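Local structure of peroxinectin A (Dictyostelium discoideum, 6ERC) at residues F56-H61 with E352-D357; D183-N188 with L226-H231; E216-L221 with P310-Y315. The protein uses hydrogen peroxide to oxidise phenolic donors and is linked to iodide and thiocyanate oxidation, as a secreted haem peroxidase of the animal type. All blocks are in the same frame, centred on the assembly; numbering follows the deposited sequence.

Contact 1 of 3, residues F56-H61 with E352-D357. With CA (calcium ion), chain G.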
loop_
_atom_site.group_PDB
_atom_site.type_symbol
_atom_site.label_atom_id
_atom_site.label_comp_id
_atom_site.label_asym_id
_atom_site.label_seq_id
_atom_site.Cartn_x
_atom_site.Cartn_y
_atom_site.Cartn_z
ATOM N N PHE A 56 -14.248 12.398 8.220
ATOM C CA PHE A 56 -13.428 12.356 7.017
ATOM C C PHE A 56 -13.912 13.274 5.902
ATOM O O PHE A 56 -13.177 13.462 4.928
ATOM C CB PHE A 56 -13.348 10.916 6.500
ATOM C CG PHE A 56 -12.492 10.024 7.352
ATOM C CD1 PHE A 56 -11.142 9.876 7.085
ATOM C CD2 PHE A 56 -13.034 9.345 8.429
ATOM C CE1 PHE A 56 -10.350 9.063 7.870
ATOM C CE2 PHE A 56 -12.244 8.528 9.217
ATOM C CZ PHE A 56 -10.901 8.389 8.936
ATOM N N ASP A 57 -15.102 13.859 6.015
ATOM C CA ASP A 57 -15.622 14.685 4.933
ATOM C C ASP A 57 -14.655 15.814 4.609
ATOM O O ASP A 57 -14.144 16.493 5.504
ATOM C CB ASP A 57 -16.986 15.261 5.301
ATOM C CG ASP A 57 -17.628 16.001 4.144
ATOM O OD1 ASP A 57 -17.801 15.380 3.073
ATOM O OD2 ASP A 57 -17.957 17.199 4.301
ATOM N N GLN A 58 -14.409 16.014 3.317
ATOM C CA GLN A 58 -13.510 17.052 2.839
ATOM C C GLN A 58 -14.224 17.867 1.774
ATOM O O GLN A 58 -14.837 17.301 0.863
ATOM C CB GLN A 58 -12.221 16.446 2.280
ATOM C CG GLN A 58 -11.126 17.459 2.010
ATOM C CD GLN A 58 -9.788 16.801 1.748
ATOM O OE1 GLN A 58 -9.628 15.598 1.954
ATOM N NE2 GLN A 58 -8.817 17.586 1.293
ATOM N N GLN A 59 -14.152 19.193 1.899
ATOM C CA GLN A 59 -14.793 20.105 0.964
ATOM C C GLN A 59 -13.825 21.020 0.233
ATOM O O GLN A 59 -14.209 21.594 -0.792
ATOM C CB GLN A 59 -15.823 20.985 1.689
ATOM C CG GLN A 59 -17.009 20.233 2.261
ATOM C CD GLN A 59 -18.082 21.169 2.781
ATOM O OE1 GLN A 59 -17.790 22.277 3.230
ATOM N NE2 GLN A 59 -19.332 20.732 2.710
ATOM N N THR A 60 -12.597 21.183 0.722
ATOM C CA THR A 60 -11.648 22.104 0.121
ATOM C C THR A 60 -10.279 21.444 0.033
ATOM O O THR A 60 -10.021 20.403 0.641
ATOM C CB THR A 60 -11.534 23.404 0.924
ATOM O OG1 THR A 60 -10.850 23.142 2.153
ATOM C CG2 THR A 60 -12.910 23.983 1.228
ATOM N N HIS A 61 -9.396 22.074 -0.735
ATOM C CA HIS A 61 -8.015 21.624 -0.833
ATOM C C HIS A 61 -7.228 22.135 0.365
ATOM O O HIS A 61 -7.310 23.316 0.716
ATOM C CB HIS A 61 -7.387 22.122 -2.135
ATOM C CG HIS A 61 -5.920 21.847 -2.246
ATOM N ND1 HIS A 61 -5.413 20.592 -2.512
ATOM C CD2 HIS A 61 -4.849 22.667 -2.130
ATOM C CE1 HIS A 61 -4.094 20.652 -2.553
ATOM N NE2 HIS A 61 -3.726 21.900 -2.325
ATOM N N GLU A 352 1.866 18.724 -6.103
ATOM C CA GLU A 352 1.879 18.528 -4.661
ATOM C C GLU A 352 0.662 17.721 -4.225
ATOM O O GLU A 352 -0.447 17.923 -4.727
ATOM C CB GLU A 352 1.895 19.875 -3.937
ATOM C CG GLU A 352 2.249 19.779 -2.462
ATOM C CD GLU A 352 2.081 21.100 -1.731
ATOM O OE1 GLU A 352 0.921 21.505 -1.482
ATOM O OE2 GLU A 352 3.110 21.736 -1.412
ATOM N N GLU A 353 0.874 16.805 -3.281
ATOM C CA GLU A 353 -0.190 15.917 -2.830
ATOM C C GLU A 353 -1.010 16.590 -1.731
ATOM O O GLU A 353 -0.835 17.769 -1.411
ATOM C CB GLU A 353 0.386 14.585 -2.349
ATOM C CG GLU A 353 1.122 14.656 -1.018
ATOM C CD GLU A 353 1.462 13.286 -0.474
ATOM O OE1 GLU A 353 1.196 12.288 -1.176
ATOM O OE2 GLU A 353 1.985 13.206 0.657
ATOM N N GLU A 354 -1.917 15.823 -1.139
ATOM C CA GLU A 354 -2.801 16.295 -0.087
ATOM C C GLU A 354 -2.169 16.055 1.284
ATOM O O GLU A 354 -1.249 15.249 1.438
ATOM C CB GLU A 354 -4.148 15.578 -0.199
ATOM C CG GLU A 354 -5.330 16.305 0.404
ATOM C CD GLU A 354 -5.535 17.688 -0.170
ATOM O OE1 GLU A 354 -5.785 17.781 -1.391
ATOM O OE2 GLU A 354 -5.443 18.673 0.597
ATOM N N ASN A 355 -2.674 16.769 2.288
ATOM C CA ASN A 355 -2.128 16.660 3.632
ATOM C C ASN A 355 -2.627 15.394 4.319
ATOM O O ASN A 355 -3.722 14.900 4.037
ATOM C CB ASN A 355 -2.511 17.877 4.468
ATOM C CG ASN A 355 -1.619 18.057 5.678
ATOM O OD1 ASN A 355 -0.394 18.073 5.566
ATOM N ND2 ASN A 355 -2.230 18.190 6.845
ATOM N N ILE A 356 -1.814 14.874 5.232
ATOM C CA ILE A 356 -2.175 13.694 6.007
ATOM C C ILE A 356 -2.890 14.177 7.260
ATOM O O ILE A 356 -2.267 14.709 8.183
ATOM C CB ILE A 356 -0.952 12.838 6.352
ATOM C CG1 ILE A 356 -0.362 12.237 5.075
ATOM C CG2 ILE A 356 -1.343 11.714 7.310
ATOM C CD1 ILE A 356 1.090 11.850 5.193
ATOM N N ASP A 357 -4.200 13.985 7.288
ATOM C CA ASP A 357 -5.054 14.510 8.337
ATOM C C ASP A 357 -6.349 13.707 8.305
ATOM O O ASP A 357 -6.446 12.691 7.612
ATOM C CB ASP A 357 -5.265 16.011 8.131
ATOM C CG ASP A 357 -5.629 16.347 6.704
ATOM O OD1 ASP A 357 -6.166 15.463 6.005
ATOM O OD2 ASP A 357 -5.365 17.487 6.276
HETATM CA CA CA G . -6.108 14.499 3.851
HETATM O O HOH W 1 -6.112 16.839 3.638
HETATM O O HOH W 2 -7.392 14.806 1.873
#

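Contact 2 of 3, residues D183-N188 with L226-H231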
loop_
_atom_site.group_PDB
_atom_site.type_symbol
_atom_site.label_atom_id
_atom_site.label_comp_id
_atom_site.label_asym_id
_atom_site.label_seq_id
_atom_site.Cartn_x
_atom_site.Cartn_y
_atom_site.Cartn_z
ATOM N N ASP A 183 7.452 1.017 -24.293
ATOM C CA ASP A 183 7.075 -0.334 -23.902
ATOM C C ASP A 183 6.166 -0.289 -22.682
ATOM O O ASP A 183 6.489 0.363 -21.683
ATOM C CB ASP A 183 8.318 -1.173 -23.606
ATOM C CG ASP A 183 9.047 -1.596 -24.864
ATOM O OD1 ASP A 183 8.654 -1.145 -25.961
ATOM O OD2 ASP A 183 10.007 -2.387 -24.753
ATOM N N LEU A 184 5.034 -0.987 -22.766
ATOM C CA LEU A 184 4.073 -1.048 -21.671
ATOM C C LEU A 184 3.942 -2.485 -21.181
ATOM O O LEU A 184 4.410 -3.411 -21.853
ATOM C CB LEU A 184 2.715 -0.507 -22.120
ATOM C CG LEU A 184 2.701 0.951 -22.589
ATOM C CD1 LEU A 184 1.322 1.329 -23.099
ATOM C CD2 LEU A 184 3.131 1.887 -21.470
ATOM N N PRO A 185 3.327 -2.715 -20.024
ATOM C CA PRO A 185 3.202 -4.082 -19.508
ATOM C C PRO A 185 2.376 -4.949 -20.441
ATOM O O PRO A 185 1.713 -4.439 -21.355
ATOM C CB PRO A 185 2.503 -3.892 -18.153
ATOM C CG PRO A 185 2.782 -2.475 -17.769
ATOM C CD PRO A 185 2.822 -1.716 -19.061
ATOM N N PRO A 186 2.391 -6.263 -20.241
ATOM C CA PRO A 186 1.641 -7.165 -21.118
ATOM C C PRO A 186 0.170 -7.228 -20.727
ATOM O O PRO A 186 -0.256 -6.691 -19.703
ATOM C CB PRO A 186 2.332 -8.514 -20.901
ATOM C CG PRO A 186 2.831 -8.445 -19.495
ATOM C CD PRO A 186 3.132 -6.993 -19.198
ATOM N N LYS A 187 -0.608 -7.910 -21.566
ATOM C CA LYS A 187 -2.041 -8.043 -21.347
ATOM C C LYS A 187 -2.496 -9.453 -21.703
ATOM O O LYS A 187 -1.851 -10.160 -22.483
ATOM C CB LYS A 187 -2.829 -7.014 -22.169
ATOM C CG LYS A 187 -2.631 -5.573 -21.709
ATOM C CD LYS A 187 -3.188 -4.570 -22.714
ATOM C CE LYS A 187 -2.299 -4.466 -23.952
ATOM N NZ LYS A 187 -2.732 -3.381 -24.875
ATOM N N ASN A 188 -3.628 -9.850 -21.113
ATOM C CA ASN A 188 -4.274 -11.133 -21.402
ATOM C C ASN A 188 -3.354 -12.316 -21.122
ATOM O O ASN A 188 -3.508 -13.389 -21.714
ATOM C CB ASN A 188 -4.766 -11.195 -22.852
ATOM C CG ASN A 188 -5.772 -10.114 -23.173
ATOM O OD1 ASN A 188 -6.471 -9.624 -22.290
ATOM N ND2 ASN A 188 -5.855 -9.740 -24.444
ATOM N N LEU A 226 8.038 1.255 -15.374
ATOM C CA LEU A 226 9.432 1.686 -15.387
ATOM C C LEU A 226 10.349 0.612 -14.818
ATOM O O LEU A 226 11.448 0.387 -15.339
ATOM C CB LEU A 226 9.591 2.994 -14.611
ATOM C CG LEU A 226 8.795 4.207 -15.107
ATOM C CD1 LEU A 226 9.263 5.471 -14.397
ATOM C CD2 LEU A 226 8.888 4.386 -16.617
ATOM N N LEU A 227 9.920 -0.067 -13.753
ATOM C CA LEU A 227 10.756 -1.117 -13.182
ATOM C C LEU A 227 10.806 -2.343 -14.083
ATOM O O LEU A 227 11.776 -3.107 -14.033
ATOM C CB LEU A 227 10.256 -1.498 -11.790
ATOM C CG LEU A 227 10.404 -0.427 -10.707
ATOM C CD1 LEU A 227 9.931 -0.966 -9.361
ATOM C CD2 LEU A 227 11.839 0.076 -10.605
ATOM N N LEU A 228 9.778 -2.546 -14.907
ATOM C CA LEU A 228 9.850 -3.588 -15.922
ATOM C C LEU A 228 10.840 -3.207 -17.016
ATOM O O LEU A 228 11.652 -4.037 -17.444
ATOM C CB LEU A 228 8.465 -3.840 -16.514
ATOM C CG LEU A 228 7.426 -4.526 -15.625
ATOM C CD1 LEU A 228 6.065 -4.496 -16.300
ATOM C CD2 LEU A 228 7.825 -5.954 -15.305
ATOM N N ARG A 229 10.788 -1.956 -17.478
ATOM C CA ARG A 229 11.772 -1.477 -18.443
ATOM C C ARG A 229 13.181 -1.596 -17.881
ATOM O O ARG A 229 14.092 -2.103 -18.547
ATOM C CB ARG A 229 11.470 -0.029 -18.821
ATOM C CG ARG A 229 10.191 0.162 -19.609
ATOM C CD ARG A 229 9.934 1.635 -19.867
ATOM N NE ARG A 229 8.707 1.857 -20.620
ATOM C CZ ARG A 229 8.253 3.053 -20.973
ATOM N NH1 ARG A 229 8.925 4.147 -20.641
ATOM N NH2 ARG A 229 7.123 3.157 -21.659
ATOM N N ASP A 230 13.379 -1.125 -16.648
ATOM C CA ASP A 230 14.687 -1.222 -16.014
ATOM C C ASP A 230 15.122 -2.673 -15.863
ATOM O O ASP A 230 16.320 -2.971 -15.907
ATOM C CB ASP A 230 14.654 -0.528 -14.652
ATOM C CG ASP A 230 16.029 -0.088 -14.184
ATOM O OD1 ASP A 230 16.724 0.603 -14.955
ATOM O OD2 ASP A 230 16.405 -0.413 -13.036
ATOM N N HIS A 231 14.166 -3.588 -15.689
ATOM C CA HIS A 231 14.506 -5.004 -15.598
ATOM C C HIS A 231 15.019 -5.528 -16.934
ATOM O O HIS A 231 16.101 -6.121 -17.006
ATOM C CB HIS A 231 13.288 -5.808 -15.141
ATOM C CG HIS A 231 13.517 -7.287 -15.133
ATOM N ND1 HIS A 231 13.373 -8.069 -16.258
ATOM C CD2 HIS A 231 13.891 -8.125 -14.137
ATOM C CE1 HIS A 231 13.644 -9.327 -15.955
ATOM N NE2 HIS A 231 13.959 -9.388 -14.674
#

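Contact 3 of 3, residues E216-L221 with P310-Y315. With HEM (protoporphyrin IX containing Fe), chain F.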
loop_
_atom_site.group_PDB
_atom_site.type_symbol
_atom_site.label_atom_id
_atom_site.label_comp_id
_atom_site.label_asym_id
_atom_site.label_seq_id
_atom_site.Cartn_x
_atom_site.Cartn_y
_atom_site.Cartn_z
ATOM N N GLU A 216 -5.094 -0.523 -10.138
ATOM C CA GLU A 216 -5.902 0.361 -9.298
ATOM C C GLU A 216 -5.888 1.791 -9.827
ATOM O O GLU A 216 -6.943 2.419 -9.967
ATOM C CB GLU A 216 -5.403 0.313 -7.851
ATOM C CG GLU A 216 -6.423 0.798 -6.807
ATOM C CD GLU A 216 -6.379 2.300 -6.549
ATOM O OE1 GLU A 216 -5.645 3.016 -7.261
ATOM O OE2 GLU A 216 -7.082 2.765 -5.623
ATOM N N ASN A 217 -4.708 2.321 -10.133
ATOM C CA ASN A 217 -4.622 3.648 -10.724
ATOM C C ASN A 217 -3.440 3.687 -11.679
ATOM O O ASN A 217 -2.513 2.875 -11.565
ATOM C CB ASN A 217 -4.486 4.741 -9.656
ATOM C CG ASN A 217 -3.170 4.679 -8.917
ATOM O OD1 ASN A 217 -2.173 5.246 -9.362
ATOM N ND2 ASN A 217 -3.160 3.999 -7.777
ATOM N N PRO A 218 -3.438 4.626 -12.633
ATOM C CA PRO A 218 -2.352 4.650 -13.627
ATOM C C PRO A 218 -0.996 4.968 -13.027
ATOM O O PRO A 218 -0.000 4.327 -13.385
ATOM C CB PRO A 218 -2.802 5.736 -14.618
ATOM C CG PRO A 218 -4.265 5.970 -14.323
ATOM C CD PRO A 218 -4.433 5.683 -12.873
ATOM N N GLY A 219 -0.920 5.955 -12.135
ATOM C CA GLY A 219 0.345 6.256 -11.489
ATOM C C GLY A 219 0.982 5.034 -10.865
ATOM O O GLY A 219 2.210 4.924 -10.818
ATOM N N LEU A 220 0.162 4.100 -10.380
ATOM C CA LEU A 220 0.688 2.836 -9.878
ATOM C C LEU A 220 1.195 1.966 -11.020
ATOM O O LEU A 220 2.261 1.351 -10.915
ATOM C CB LEU A 220 -0.396 2.108 -9.084
ATOM C CG LEU A 220 -0.027 0.777 -8.428
ATOM C CD1 LEU A 220 1.101 0.960 -7.425
ATOM C CD2 LEU A 220 -1.253 0.170 -7.756
ATOM N N LEU A 221 0.441 1.903 -12.120
ATOM C CA LEU A 221 0.885 1.146 -13.283
ATOM C C LEU A 221 2.152 1.734 -13.880
ATOM O O LEU A 221 3.000 0.993 -14.389
ATOM C CB LEU A 221 -0.224 1.106 -14.335
ATOM C CG LEU A 221 -1.098 -0.146 -14.318
ATOM C CD1 LEU A 221 -2.394 0.092 -15.071
ATOM C CD2 LEU A 221 -0.337 -1.313 -14.924
ATOM N N PRO A 310 -7.032 14.951 -5.473
ATOM C CA PRO A 310 -8.187 14.613 -6.318
ATOM C C PRO A 310 -7.874 14.498 -7.799
ATOM O O PRO A 310 -8.650 13.856 -8.520
ATOM C CB PRO A 310 -9.157 15.768 -6.055
ATOM C CG PRO A 310 -8.282 16.921 -5.726
ATOM C CD PRO A 310 -7.065 16.357 -5.031
ATOM N N PHE A 311 -6.787 15.090 -8.284
ATOM C CA PHE A 311 -6.515 15.136 -9.713
ATOM C C PHE A 311 -5.159 14.522 -10.033
ATOM O O PHE A 311 -4.203 14.622 -9.257
ATOM C CB PHE A 311 -6.566 16.570 -10.240
ATOM C CG PHE A 311 -7.946 17.141 -10.285
ATOM C CD1 PHE A 311 -8.811 16.811 -11.315
ATOM C CD2 PHE A 311 -8.386 18.003 -9.295
ATOM C CE1 PHE A 311 -10.085 17.335 -11.360
ATOM C CE2 PHE A 311 -9.659 18.532 -9.335
ATOM C CZ PHE A 311 -10.511 18.198 -10.367
ATOM N N MET A 312 -5.099 13.886 -11.197
ATOM C CA MET A 312 -3.885 13.271 -11.719
ATOM C C MET A 312 -3.409 14.124 -12.891
ATOM O O MET A 312 -4.085 14.200 -13.923
ATOM C CB MET A 312 -4.173 11.833 -12.140
ATOM C CG MET A 312 -2.961 10.950 -12.263
ATOM S SD MET A 312 -3.419 9.233 -11.969
ATOM C CE MET A 312 -3.528 9.229 -10.191
ATOM N N GLU A 313 -2.258 14.774 -12.725
ATOM C CA GLU A 313 -1.774 15.742 -13.702
ATOM C C GLU A 313 -1.073 15.060 -14.876
ATOM O O GLU A 313 -0.431 14.015 -14.728
ATOM C CB GLU A 313 -0.812 16.730 -13.041
ATOM C CG GLU A 313 -1.463 17.685 -12.047
ATOM C CD GLU A 313 -2.366 18.710 -12.718
ATOM O OE1 GLU A 313 -2.165 18.987 -13.920
ATOM O OE2 GLU A 313 -3.277 19.238 -12.044
ATOM N N TYR A 314 -1.205 15.675 -16.052
ATOM C CA TYR A 314 -0.537 15.239 -17.274
ATOM C C TYR A 314 0.249 16.407 -17.846
ATOM O O TYR A 314 -0.283 17.515 -17.970
ATOM C CB TYR A 314 -1.535 14.745 -18.326
ATOM C CG TYR A 314 -2.094 13.368 -18.074
ATOM C CD1 TYR A 314 -3.048 13.153 -17.089
ATOM C CD2 TYR A 314 -1.685 12.285 -18.839
ATOM C CE1 TYR A 314 -3.570 11.893 -16.861
ATOM C CE2 TYR A 314 -2.200 11.021 -18.622
ATOM C CZ TYR A 314 -3.143 10.830 -17.633
ATOM O OH TYR A 314 -3.659 9.573 -17.408
ATOM N N TYR A 315 1.503 16.154 -18.211
ATOM C CA TYR A 315 2.347 17.160 -18.839
ATOM C C TYR A 315 2.980 16.580 -20.095
ATOM O O TYR A 315 3.275 15.386 -20.166
ATOM C CB TYR A 315 3.435 17.657 -17.877
ATOM C CG TYR A 315 2.931 18.646 -16.853
ATOM C CD1 TYR A 315 2.966 20.011 -17.105
ATOM C CD2 TYR A 315 2.418 18.217 -15.637
ATOM C CE1 TYR A 315 2.508 20.921 -16.177
ATOM C CE2 TYR A 315 1.954 19.121 -14.699
ATOM C CZ TYR A 315 2.002 20.473 -14.976
ATOM O OH TYR A 315 1.542 21.385 -14.053
HETATM C CHA HEM F . -5.775 -0.791 1.233
HETATM C CHB HEM F . -7.343 1.878 -2.481
HETATM C CHC HEM F . -3.479 4.793 -1.991
HETATM C CHD HEM F . -2.053 2.251 1.877
HETATM C C1A HEM F . -6.560 -0.283 0.228
HETATM C C2A HEM F . -7.876 -0.750 -0.132
HETATM C C3A HEM F . -8.319 -0.016 -1.156
HETATM C C4A HEM F . -7.286 0.942 -1.481
HETATM C CMA HEM F . -9.675 -0.152 -1.884
HETATM C CAA HEM F . -8.615 -1.894 0.582
HETATM C CBA HEM F . -9.799 -1.269 1.306
HETATM C CGA HEM F . -10.227 -2.152 2.448
HETATM O O1A HEM F . -9.425 -2.352 3.396
HETATM O O2A HEM F . -11.380 -2.651 2.417
HETATM C C1B HEM F . -6.421 2.878 -2.675
HETATM C C2B HEM F . -6.480 3.862 -3.727
HETATM C C3B HEM F . -5.412 4.669 -3.602
HETATM C C4B HEM F . -4.645 4.218 -2.458
HETATM C CMB HEM F . -7.612 3.892 -4.774
HETATM C CAB HEM F . -4.992 5.888 -4.456
HETATM C CBB HEM F . -5.731 6.368 -5.461
HETATM C C1C HEM F . -2.754 4.373 -0.897
HETATM C C2C HEM F . -1.536 4.977 -0.384
HETATM C C3C HEM F . -1.141 4.264 0.693
HETATM C C4C HEM F . -2.103 3.199 0.878
HETATM C CMC HEM F . -0.907 6.223 -1.042
HETATM C CAC HEM F . 0.062 4.402 1.662
HETATM C CBC HEM F . 1.022 5.326 1.592
HETATM C C1D HEM F . -2.910 1.185 2.011
HETATM C C2D HEM F . -2.773 0.103 2.958
HETATM C C3D HEM F . -3.808 -0.724 2.780
HETATM C C4D HEM F . -4.623 -0.210 1.707
HETATM C CMD HEM F . -1.639 -0.022 3.996
HETATM C CAD HEM F . -4.107 -2.035 3.528
HETATM C CBD HEM F . -3.202 -3.082 2.887
HETATM C CGD HEM F . -3.867 -4.438 2.865
HETATM O O1D HEM F . -4.644 -4.704 1.912
HETATM O O2D HEM F . -3.624 -5.261 3.783
HETATM N NA HEM F . -6.229 0.752 -0.618
HETATM N NB HEM F . -5.291 3.121 -1.918
HETATM N NC HEM F . -3.066 3.290 -0.102
HETATM N ND HEM F . -4.048 0.960 1.263
HETATM FE FE HEM F . -4.630 1.995 -0.341
#

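Contact 1 of 3, residues F56-H61 with E352-D357
H61 and E354 mark the closest approach of two loops without regular secondary structure, their CA atoms 7.5 Å apart. Residues 56-61 leave helix 48-56, whereas residues 352-357 link helix 342-350 to helix 362-365, and the two backbones are joined through side chains. E354 stands at the centre. Its chain leaves the backbone with CG anti to N (chi1 -156°) and then bends at chi2, which lifts the carboxylate between H61 and Q58. H61 ND1 reaches E354 OE1 at 3.0 Å in a weak, strongly bent hydrogen bond, the ring and carboxylate planes 80° apart. The other oxygen, OE2, accepts from the backbone N-H groups of I62 and G63. Q58 arrives from the opposite direction, its NE2 3.6 Å from E354 CD, and spends that amide on its own loop: NE2 donates to T60 O over 3.1 Å, in the plane of the amide. Next to the Q58 amide, N355 O and D357 OD1, each 2.4 Å from the calcium ion, bind the metal with two waters, S306 and Y359. N355 ND2 also donates to D357 OD2 from above the carboxylate plane. With backbone N-H groups at one oxygen and, more weakly, an imidazole at the other, E354 is probably stabilised as a carboxylate, while calcium holds N355 O and D357 OD1, both electron-rich oxygens, 3.2 Å from each other.

Contact 2 of 3, residues D183-N188 with L226-H231
R229, on the long helix 218-241, reaches across to the backbone of D183 in the second strand of a two-stranded antiparallel hairpin, strands 177-179 and 182-184, in this haem peroxidase, whose regular structure is mostly helix. The contact illustrates how an arginine can fasten a helix to a strand without using an acidic side chain of that strand.

The polar part is a side-on grip in which two nitrogens of one guanidinium share a single acceptor. R229 NE and R229 NH2 each donate to D183 O, both at 2.9 Å, and the oxygen lies almost in the guanidinium plane. The two donors meet the carbonyl differently: NE is in the carbonyl plane, on a lone pair, with an N-H...O angle of 147°, whereas NH2 stands above that plane. An extended chain from CG to NE carries the group this far from the helix, starting with CG beside the backbone N (chi1 -68°). The third nitrogen, NH1, faces other partners, a salt bridge to E342 and a hydrogen bond to T497 O, so the arginine also ties the hairpin to helices 342-350 and 490-497. The carboxylate of D183 is not used in the grip, its OD2 lying 6.1 Å from R229 NE.

Van der Waals packing flanks the polar link. L184 runs alongside R229, pointing the same way, and its CD2 approaches the guanidinium to 4.2 Å from R229 NH2. The apolar part lies with the preceding residue on the helix, L228, which meets the loop that follows the strand. Its side chain crosses P185 at about a right angle, and the CD1 branch rests against the proline ring, 4.1 Å from both CB and CG of P185.

Contact 3 of 3, residues E216-L221 with P310-Y315
M312 and P218 meet because the methionine leaves its strand with CG anti to the backbone N (chi1 -161°), runs on to the sulfur and then bends at chi3 (-78°). The two side chains meet at a slant, with M312 SD 3.8 Å from P218 CD. The terminal methyl turns toward N217, just before the proline, M312 CE being 4.3 Å from N217 OD1, and the sulfur passes 4.1 Å from G219 N. The M312-P218 part is apolar packing against the first turn of helix 218-241; the other two approaches are van der Waals contacts.

N217 is the N-cap of that helix. Its chi1 of 67° puts CG between the backbone N and the carbonyl carbon, folding the amide back so that OD1 accepts from L220 N at 2.8 Å, the donor lying above the carbonyl plane. The other end of the same amide serves the haem side: N217 ND2 donates to E216 OE1 over 2.7 Å, on the anti side of the esterified carboxyl group and tilted from its plane. E216 OE2 is covalently joined to the haem methyl carbon CMB at 1.5 Å, an ester link known in animal haem peroxidases. N217 is therefore a second-shell residue that probably helps to fix the rotation of the haem-bound carboxyl group, with Q77 adding weak hydrogen bonds to both.

Strand 311-315, paired with 321-326 in an antiparallel hairpin, presents M312 to the start of helix 218-241; M74 of helix 70-80 packs against both M312 and N217, and L344 of helix 342-350 touches P218.

Contact 3 lies between the other two, its centre 17 Å from each, whereas the centres of contacts 1 and 2 are 32 Å apart. Helix 218-241 links contacts 2 and 3: its N-terminal turn, next to the haem, belongs to contact 3 and a later turn to contact 2. Contacts 1 and 3 touch directly, E354 OE1 lying 4.1 Å from P310 CD. The haem is bonded at contact 3, where the N217 side chain is about 6 Å from that of H81, the predicted proton acceptor. Contact 1 approaches the same cofactor through E353, whose side chain is about 6 Å away, and adds the calcium site; contact 2 is packing remote from the annotated sites.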